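Local coordinates for transcriptional regulator, BadM/Rrf2 family (Thermincola potens, PDB 4CIC), which probably binds DNA as an Rrf2-family transcription factor, the IscR of this bacterium, linked to the regulation of iron-sulfur cluster biogenesis, at residues A51-A56 / I84-G89. The protein carries 3 engineered substitutions. Numbering follows the deposited sequence.
Sequences AVLRKA and IRVLEG. With NA (sodium ion), chain D.
Val-86 reaches across to three residues of segment 51-56, and every contact between the segments is apolar. Its CG1 methyl does most of the touching. Val-86 CG1 lies 3.6 Å from Ala-56 CB. Val-52 CG1 is 4.0 Å from Val-86 CG1. Val-86 CG2 is 3.7 Å from the same Ala-56 CB, so the alanine methyl sits against both branches of the valine. In both valines CG1 is anti to the backbone N (chi1 160° in Val-86, -180° in Val-52), and with each CB aimed at the other helix this is the branch that meets its partner. The two valines run past each other in opposite directions and touch through these methyls.

Leu-53 and Leu-87 cross at a slant near their ends. Neither CB is aimed squarely at the other segment, but each chain brings its CD2 inward, and the two CD2 atoms lie 4.1 Å apart. Leu-53 CD2 also approaches Val-86 CG1. Leu-53 is buried; it continues onto Met-18 of helix 9-23 and Val-59 of strand 59-62.

The contact joins the C-terminal part of helix 43-55 to that of helix 80-87. Between the two helices in sequence lie the antiparallel strands 59-62 and 68-71, the two-stranded wing of a winged helix-turn-helix domain. Leu-58, just before the first strand, packs on both Leu-53 and Val-86.

A sodium ion sits against segment 84-89 and is held by three backbone carbonyls: Arg-85 O and Val-86 O, each at 2.5 Å, and Glu-88 O at 2.2 Å. Glu-88 leaves helical geometry, and this turn of the chain brings its carbonyl to the ion as well. The charged end of Arg-85 forms salt bridges to Glu-125 and Asp-129, tying helix 80-87 to helix 112-129.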
# COMPACT_ATOMS: atom_id res chain seq x y z
N ALA A 51 5.56 24.30 0.21
CA ALA A 51 4.80 25.18 -0.68
C ALA A 51 3.43 24.59 -0.99
O ALA A 51 2.42 25.30 -0.99
CB ALA A 51 5.56 25.47 -1.95
N VAL A 52 3.39 23.29 -1.28
CA VAL A 52 2.12 22.64 -1.55
C VAL A 52 1.25 22.55 -0.29
O VAL A 52 0.06 22.86 -0.33
CB VAL A 52 2.33 21.23 -2.17
CG1 VAL A 52 1.00 20.56 -2.46
CG2 VAL A 52 3.15 21.36 -3.45
N LEU A 53 1.85 22.17 0.83
CA LEU A 53 1.10 22.07 2.08
C LEU A 53 0.53 23.43 2.47
O LEU A 53 -0.55 23.51 3.06
CB LEU A 53 2.00 21.53 3.19
CG LEU A 53 2.47 20.09 2.99
CD1 LEU A 53 3.47 19.74 4.06
CD2 LEU A 53 1.29 19.16 3.07
N ARG A 54 1.24 24.49 2.11
CA ARG A 54 0.78 25.85 2.41
C ARG A 54 -0.42 26.24 1.54
O ARG A 54 -1.41 26.78 2.03
CB ARG A 54 1.92 26.85 2.21
CG ARG A 54 1.79 28.11 3.06
CD ARG A 54 3.01 29.00 2.90
NE ARG A 54 2.67 30.22 2.18
CZ ARG A 54 3.56 31.13 1.80
NH1 ARG A 54 4.85 30.96 2.08
NH2 ARG A 54 3.17 32.21 1.14
N LYS A 55 -0.33 25.94 0.25
CA LYS A 55 -1.45 26.20 -0.66
C LYS A 55 -2.69 25.44 -0.21
O LYS A 55 -3.81 25.92 -0.37
CB LYS A 55 -1.09 25.78 -2.09
CG LYS A 55 -0.06 26.65 -2.78
CD LYS A 55 0.08 26.24 -4.24
CE LYS A 55 1.17 27.04 -4.97
NZ LYS A 55 2.54 26.53 -4.65
N ALA A 56 -2.47 24.26 0.36
CA ALA A 56 -3.56 23.39 0.81
C ALA A 56 -4.20 23.87 2.10
O ALA A 56 -5.27 23.39 2.48
CB ALA A 56 -3.04 21.98 1.01
N ILE A 84 -1.63 12.98 2.89
CA ILE A 84 -1.36 12.17 1.71
C ILE A 84 -2.25 12.61 0.54
O ILE A 84 -1.77 12.74 -0.58
CB ILE A 84 -1.59 10.67 2.03
CG1 ILE A 84 -0.57 10.19 3.09
CG2 ILE A 84 -1.48 9.83 0.78
CD1 ILE A 84 0.86 10.56 2.80
N ARG A 85 -3.53 12.85 0.79
CA ARG A 85 -4.40 13.34 -0.28
C ARG A 85 -3.93 14.64 -0.94
O ARG A 85 -3.98 14.80 -2.17
CB ARG A 85 -5.83 13.52 0.22
CG ARG A 85 -6.59 12.22 0.32
CD ARG A 85 -8.02 12.48 0.72
NE ARG A 85 -8.67 11.25 1.14
CZ ARG A 85 -8.73 10.85 2.40
NH1 ARG A 85 -8.19 11.59 3.35
NH2 ARG A 85 -9.34 9.71 2.71
N VAL A 86 -3.46 15.57 -0.12
CA VAL A 86 -2.93 16.83 -0.63
C VAL A 86 -1.74 16.58 -1.58
O VAL A 86 -1.67 17.13 -2.68
CB VAL A 86 -2.52 17.74 0.53
CG1 VAL A 86 -1.55 18.81 0.04
CG2 VAL A 86 -3.76 18.34 1.15
N LEU A 87 -0.83 15.72 -1.17
CA LEU A 87 0.40 15.54 -1.93
C LEU A 87 0.17 14.75 -3.22
O LEU A 87 0.91 14.89 -4.19
CB LEU A 87 1.47 14.87 -1.07
CG LEU A 87 1.88 15.65 0.18
CD1 LEU A 87 2.86 14.81 0.99
CD2 LEU A 87 2.48 17.00 -0.19
N GLU A 88 -0.84 13.90 -3.21
CA GLU A 88 -1.07 13.06 -4.39
C GLU A 88 -1.88 13.77 -5.48
O GLU A 88 -2.60 14.71 -5.21
CB GLU A 88 -1.66 11.73 -3.96
CG GLU A 88 -0.57 10.68 -3.71
CD GLU A 88 0.52 11.14 -2.73
OE1 GLU A 88 0.20 11.42 -1.56
OE2 GLU A 88 1.72 11.18 -3.09
N GLY A 89 -1.73 13.32 -6.73
CA GLY A 89 -2.38 13.99 -7.84
C GLY A 89 -3.52 13.18 -8.43
O GLY A 89 -3.39 12.62 -9.52
NA NA D . -3.56 16.37 -4.11